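Local coordinates for protein type I polyketide synthase PikAII (PDB 3QP9) that carries a C2-type ketoreductase domain of a modular polyketide synthase, probably epimerising an alpha-substituted beta-keto intermediate rather than reducing it, at residues Val139-Glu143 against His186-Trp190; Leu279-Pro285 against Thr316-Cys322. All coordinates share one frame; numbering follows the deposited sequence.

Overall arrangement
Both contacts build Rossmann-like folding units, but in opposite halves of the chain. Contact 1 ties helix 130-144 to the loop entering strand 190-196, in the N-terminal half that, as in other ketoreductases of modular polyketide synthases, is probably the structural subdomain. Contact 2 pairs strands 278-283 and 316-321 at the edge of the C-terminal KR domain, the half that carries the active site in this family. The centres of contacts 1 and 2 lie about 44 Å apart, on opposite sides of the chain's centre. Their nearest atoms are about 26 Å apart. The C-terminal end of contact 2 meets G258, A259 and E260, in the loop that binds the dinucleotide in active relatives; contact 1 is structural packing.

Contact 1: Val139-Glu143 against His186-Trp190; sequences VQALE and HPERW
H186, just past the end of helix 170-185, faces E143 and V139 of helix 130-144. Its ring and the E143 carboxylate stand 84° apart, with OE2 of E143 3.8 Å from CE1 of H186. E188 touches the helix hardly at all, but its OE2 makes a long salt bridge to NE of R189 and so joins the network R189 shares with E143. R189 does most of the work. Its chain runs extended from CG to NE and brings the guanidinium to the V139 carbonyl: NH2 donates at 2.7 Å to O of V139, meeting a lone pair within the plane of that carbonyl, while NH1 adds a weak bond to the same oxygen. CB of E143 lies over one face of the guanidinium, and OE2 of E143 forms a salt bridge with NH1 of R189 at 3.5 Å. On its other flank NH1 lies 3.0 Å over the middle of the H186 ring. W190 finishes the segment, its ring edge (CZ3) 4.2 Å from CG2 of V139. L151, at the start of strand 151-156, packs on V139, L142 and W190 and hydrogen-bonds the R189 backbone, while W190 also rests on helix 170-185 and L142 on helix 89-102.

Contact 2: Leu279-Pro285 against Thr316-Cys322; sequences LLLHTTP and TATVVTC
H282 points one edge of its imidazole at the C322 carbonyl: NE2 donates to O of C322 at 2.7 Å, with the oxygen only 11° out of the ring plane. CG of H282 lies anti to the backbone N (chi1 155°), which carries the ring along the sheet towards C322. SG of C322 also comes up at the ring edge, 5.2 Å from the centroid, and N of C322 is buried and has no partner in the model. On this same face L280 and T318 cross obliquely, CD1 of L280 meeting CG2 of T318 at 3.5 Å, and the same CD1 reaches CG2 of V320. The other face carries L279, L281 and T283 against A317, V319 and T321. CB of L279 sits 3.9 Å from CB of A317, CD1 of L281 touches both A317 and V319, and OG1 of T321 donates to OG1 of T283 at 3.1 Å. Beyond the strands, the P285 ring lies against the C322 carbonyl. Between the two faces runs a parallel ladder, from N of L279 to O of T316 through N of T283 to O of V320, the strands 28° apart. Helix 304-313 packs on the face of L281, A317 and V319, and helix 327-335 on L280 and C322. With ND1 accepting a weak bond from N of G258 and NE2 donating to the C322 carbonyl, H282 is consistent with a neutral imidazole protonated on NE2, bridging the neighbouring loops.

Contact 1: Val139-Glu143 against His186-Trp190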
loop_
_atom_site.group_PDB
_atom_site.type_symbol
_atom_site.label_atom_id
_atom_site.label_comp_id
_atom_site.label_asym_id
_atom_site.label_seq_id
_atom_site.Cartn_x
_atom_site.Cartn_y
_atom_site.Cartn_z
ATOM N N VAL A 139 -3.098 3.610 -17.545
ATOM C CA VAL A 139 -2.898 2.162 -17.712
ATOM C C VAL A 139 -3.982 1.639 -18.685
ATOM O O VAL A 139 -3.765 0.673 -19.456
ATOM C CB VAL A 139 -3.115 1.450 -16.393
ATOM C CG1 VAL A 139 -3.240 -0.055 -16.602
ATOM C CG2 VAL A 139 -1.988 1.761 -15.413
ATOM N N GLN A 140 -5.149 2.241 -18.572
ATOM C CA GLN A 140 -6.300 1.788 -19.351
ATOM C C GLN A 140 -6.170 2.298 -20.780
ATOM O O GLN A 140 -6.350 1.539 -21.728
ATOM C CB GLN A 140 -7.573 2.379 -18.754
ATOM C CG GLN A 140 -8.140 1.609 -17.602
ATOM C CD GLN A 140 -9.199 2.353 -16.829
ATOM O OE1 GLN A 140 -9.430 3.580 -16.980
ATOM N NE2 GLN A 140 -9.883 1.600 -16.006
ATOM N N ALA A 141 -5.840 3.586 -20.897
ATOM C CA ALA A 141 -5.785 4.335 -22.148
ATOM C C ALA A 141 -4.627 3.892 -23.059
ATOM O O ALA A 141 -4.768 3.882 -24.284
ATOM C CB ALA A 141 -5.725 5.787 -21.880
ATOM N N LEU A 142 -3.472 3.542 -22.465
ATOM C CA LEU A 142 -2.397 2.861 -23.233
ATOM C C LEU A 142 -2.896 1.642 -24.057
ATOM O O LEU A 142 -2.551 1.474 -25.229
ATOM C CB LEU A 142 -1.270 2.421 -22.272
ATOM C CG LEU A 142 -0.427 3.628 -21.788
ATOM C CD1 LEU A 142 0.463 3.202 -20.598
ATOM C CD2 LEU A 142 0.412 4.264 -22.909
ATOM N N GLU A 143 -3.697 0.789 -23.436
ATOM C CA GLU A 143 -4.250 -0.363 -24.129
ATOM C C GLU A 143 -5.278 0.102 -25.170
ATOM O O GLU A 143 -5.286 -0.449 -26.251
ATOM C CB GLU A 143 -4.869 -1.384 -23.167
ATOM C CG GLU A 143 -5.038 -2.777 -23.807
ATOM C CD GLU A 143 -5.619 -3.849 -22.865
ATOM O OE1 GLU A 143 -5.337 -5.055 -23.109
ATOM O OE2 GLU A 143 -6.360 -3.502 -21.897
ATOM N N HIS A 186 -1.381 -6.973 -16.601
ATOM C CA HIS A 186 -0.936 -6.623 -17.955
ATOM C C HIS A 186 0.570 -6.879 -18.087
ATOM O O HIS A 186 1.390 -5.952 -18.240
ATOM C CB HIS A 186 -1.303 -5.159 -18.269
ATOM C CG HIS A 186 -2.754 -4.868 -18.109
ATOM N ND1 HIS A 186 -3.678 -5.211 -19.075
ATOM C CD2 HIS A 186 -3.450 -4.252 -17.120
ATOM C CE1 HIS A 186 -4.888 -4.852 -18.680
ATOM N NE2 HIS A 186 -4.784 -4.269 -17.495
ATOM N N PRO A 187 0.965 -8.126 -17.927
ATOM C CA PRO A 187 2.407 -8.335 -17.768
ATOM C C PRO A 187 3.258 -8.000 -19.016
ATOM O O PRO A 187 4.405 -7.702 -18.896
ATOM C CB PRO A 187 2.512 -9.820 -17.481
ATOM C CG PRO A 187 1.162 -10.406 -18.031
ATOM C CD PRO A 187 0.171 -9.353 -17.776
ATOM N N GLU A 188 2.670 -8.051 -20.225
ATOM C CA GLU A 188 3.424 -7.792 -21.428
ATOM C C GLU A 188 3.707 -6.294 -21.601
ATOM O O GLU A 188 4.570 -5.901 -22.371
ATOM C CB GLU A 188 2.648 -8.421 -22.669
ATOM C CG GLU A 188 1.301 -7.641 -23.148
ATOM C CD GLU A 188 0.176 -7.373 -22.035
ATOM O OE1 GLU A 188 0.068 -8.074 -21.010
ATOM O OE2 GLU A 188 -0.645 -6.439 -22.206
ATOM N N ARG A 189 2.940 -5.438 -20.923
ATOM C CA ARG A 189 3.108 -3.991 -21.143
ATOM C C ARG A 189 3.455 -3.162 -19.897
ATOM O O ARG A 189 3.530 -1.966 -19.957
ATOM C CB ARG A 189 1.921 -3.389 -21.881
ATOM C CG ARG A 189 0.536 -3.774 -21.307
ATOM C CD ARG A 189 -0.497 -2.844 -21.835
ATOM N NE ARG A 189 -1.823 -3.005 -21.247
ATOM C CZ ARG A 189 -2.437 -2.067 -20.538
ATOM N NH1 ARG A 189 -3.663 -2.282 -20.056
ATOM N NH2 ARG A 189 -1.819 -0.911 -20.349
ATOM N N TRP A 190 3.713 -3.838 -18.782
ATOM C CA TRP A 190 4.193 -3.196 -17.539
ATOM C C TRP A 190 5.735 -3.203 -17.420
ATOM O O TRP A 190 6.388 -4.253 -17.491
ATOM C CB TRP A 190 3.498 -3.859 -16.331
ATOM C CG TRP A 190 3.815 -3.059 -15.025
ATOM C CD1 TRP A 190 4.732 -3.382 -14.075
ATOM C CD2 TRP A 190 3.207 -1.836 -14.609
ATOM N NE1 TRP A 190 4.731 -2.422 -13.029
ATOM C CE2 TRP A 190 3.803 -1.461 -13.349
ATOM C CE3 TRP A 190 2.222 -1.023 -15.155
ATOM C CZ2 TRP A 190 3.455 -0.291 -12.679
ATOM C CZ3 TRP A 190 1.814 0.120 -14.482
ATOM C CH2 TRP A 190 2.454 0.481 -13.210
#

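Contact 2: Leu279-Pro285 against Thr316-Cys322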
loop_
_atom_site.group_PDB
_atom_site.type_symbol
_atom_site.label_atom_id
_atom_site.label_comp_id
_atom_site.label_asym_id
_atom_site.label_seq_id
_atom_site.Cartn_x
_atom_site.Cartn_y
_atom_site.Cartn_z
ATOM N N LEU A 279 -12.211 -0.285 27.145
ATOM C CA LEU A 279 -12.284 -0.475 25.725
ATOM C C LEU A 279 -13.305 0.498 25.111
ATOM O O LEU A 279 -14.384 0.722 25.645
ATOM C CB LEU A 279 -12.673 -1.930 25.377
ATOM C CG LEU A 279 -11.549 -2.943 25.634
ATOM C CD1 LEU A 279 -12.057 -4.435 25.506
ATOM C CD2 LEU A 279 -10.343 -2.645 24.674
ATOM N N LEU A 280 -12.940 1.069 23.968
ATOM C CA LEU A 280 -13.850 1.928 23.274
ATOM C C LEU A 280 -14.055 1.238 21.938
ATOM O O LEU A 280 -13.105 0.984 21.249
ATOM C CB LEU A 280 -13.236 3.334 23.086
ATOM C CG LEU A 280 -14.127 4.241 22.185
ATOM C CD1 LEU A 280 -15.541 4.355 22.774
ATOM C CD2 LEU A 280 -13.469 5.555 22.177
ATOM N N LEU A 281 -15.284 0.919 21.599
ATOM C CA LEU A 281 -15.560 0.084 20.446
ATOM C C LEU A 281 -16.312 0.956 19.454
ATOM O O LEU A 281 -17.397 1.436 19.776
ATOM C CB LEU A 281 -16.468 -1.106 20.824
ATOM C CG LEU A 281 -15.918 -2.018 21.918
ATOM C CD1 LEU A 281 -16.867 -3.094 22.084
ATOM C CD2 LEU A 281 -14.553 -2.577 21.512
ATOM N N HIS A 282 -15.759 1.135 18.247
ATOM C CA HIS A 282 -16.431 1.935 17.196
ATOM C C HIS A 282 -17.051 0.960 16.217
ATOM O O HIS A 282 -16.444 -0.120 15.933
ATOM C CB HIS A 282 -15.439 2.860 16.495
ATOM C CG HIS A 282 -15.857 3.222 15.115
ATOM N ND1 HIS A 282 -15.763 2.336 14.059
ATOM C CD2 HIS A 282 -16.495 4.313 14.646
ATOM C CE1 HIS A 282 -16.262 2.905 12.975
ATOM N NE2 HIS A 282 -16.706 4.109 13.310
ATOM N N THR A 283 -18.274 1.271 15.778
ATOM C CA THR A 283 -18.912 0.543 14.685
ATOM C C THR A 283 -19.292 1.437 13.537
ATOM O O THR A 283 -19.667 2.589 13.713
ATOM C CB THR A 283 -20.167 -0.287 15.043
ATOM O OG1 THR A 283 -21.249 0.594 15.385
ATOM C CG2 THR A 283 -19.847 -1.238 16.189
ATOM N N THR A 284 -19.186 0.862 12.357
ATOM C CA THR A 284 -19.412 1.583 11.122
ATOM C C THR A 284 -20.901 1.700 10.958
ATOM O O THR A 284 -21.617 0.710 11.152
ATOM C CB THR A 284 -18.827 0.793 9.980
ATOM O OG1 THR A 284 -17.578 0.224 10.415
ATOM C CG2 THR A 284 -18.588 1.707 8.765
ATOM N N PRO A 285 -21.382 2.909 10.639
ATOM C CA PRO A 285 -22.834 3.203 10.558
ATOM C C PRO A 285 -23.616 2.195 9.694
ATOM O O PRO A 285 -23.148 1.845 8.625
ATOM C CB PRO A 285 -22.862 4.605 9.928
ATOM C CG PRO A 285 -21.527 5.221 10.379
ATOM C CD PRO A 285 -20.562 4.073 10.249
ATOM N N THR A 316 -14.286 -2.614 30.974
ATOM C CA THR A 316 -15.518 -1.883 30.742
ATOM C C THR A 316 -15.378 -1.289 29.370
ATOM O O THR A 316 -14.354 -0.705 29.055
ATOM C CB THR A 316 -16.004 -0.972 31.887
ATOM O OG1 THR A 316 -16.372 0.367 31.477
ATOM C CG2 THR A 316 -15.187 -1.063 33.096
ATOM N N ALA A 317 -16.348 -1.634 28.545
ATOM C CA ALA A 317 -16.372 -1.253 27.141
ATOM C C ALA A 317 -17.630 -0.394 26.911
ATOM O O ALA A 317 -18.700 -0.623 27.478
ATOM C CB ALA A 317 -16.406 -2.431 26.228
ATOM N N THR A 318 -17.455 0.585 26.062
ATOM C CA THR A 318 -18.543 1.381 25.608
ATOM C C THR A 318 -18.541 1.352 24.076
ATOM O O THR A 318 -17.519 1.046 23.458
ATOM C CB THR A 318 -18.321 2.703 26.256
ATOM O OG1 THR A 318 -19.448 3.047 27.067
ATOM C CG2 THR A 318 -17.802 3.798 25.393
ATOM N N VAL A 319 -19.698 1.606 23.462
ATOM C CA VAL A 319 -19.817 1.439 22.008
ATOM C C VAL A 319 -20.231 2.771 21.422
ATOM O O VAL A 319 -21.161 3.364 21.946
ATOM C CB VAL A 319 -20.879 0.409 21.615
ATOM C CG1 VAL A 319 -21.057 0.382 20.101
ATOM C CG2 VAL A 319 -20.534 -0.965 22.146
ATOM N N VAL A 320 -19.531 3.234 20.367
ATOM C CA VAL A 320 -19.863 4.487 19.692
ATOM C C VAL A 320 -20.009 4.246 18.156
ATOM O O VAL A 320 -19.389 3.343 17.585
ATOM C CB VAL A 320 -18.815 5.610 19.968
ATOM C CG1 VAL A 320 -19.134 6.816 19.095
ATOM C CG2 VAL A 320 -18.852 6.066 21.414
ATOM N N THR A 321 -20.849 5.032 17.499
ATOM C CA THR A 321 -21.090 4.834 16.083
ATOM C C THR A 321 -20.984 6.140 15.326
ATOM O O THR A 321 -21.695 7.086 15.613
ATOM C CB THR A 321 -22.495 4.213 15.857
ATOM O OG1 THR A 321 -22.616 3.057 16.695
ATOM C CG2 THR A 321 -22.686 3.807 14.393
ATOM N N CYS A 322 -20.119 6.176 14.321
ATOM C CA CYS A 322 -19.953 7.361 13.448
ATOM C C CYS A 322 -19.004 7.033 12.299
ATOM O O CYS A 322 -18.344 5.974 12.307
ATOM C CB CYS A 322 -19.433 8.561 14.199
ATOM S SG CYS A 322 -17.774 8.220 14.813
#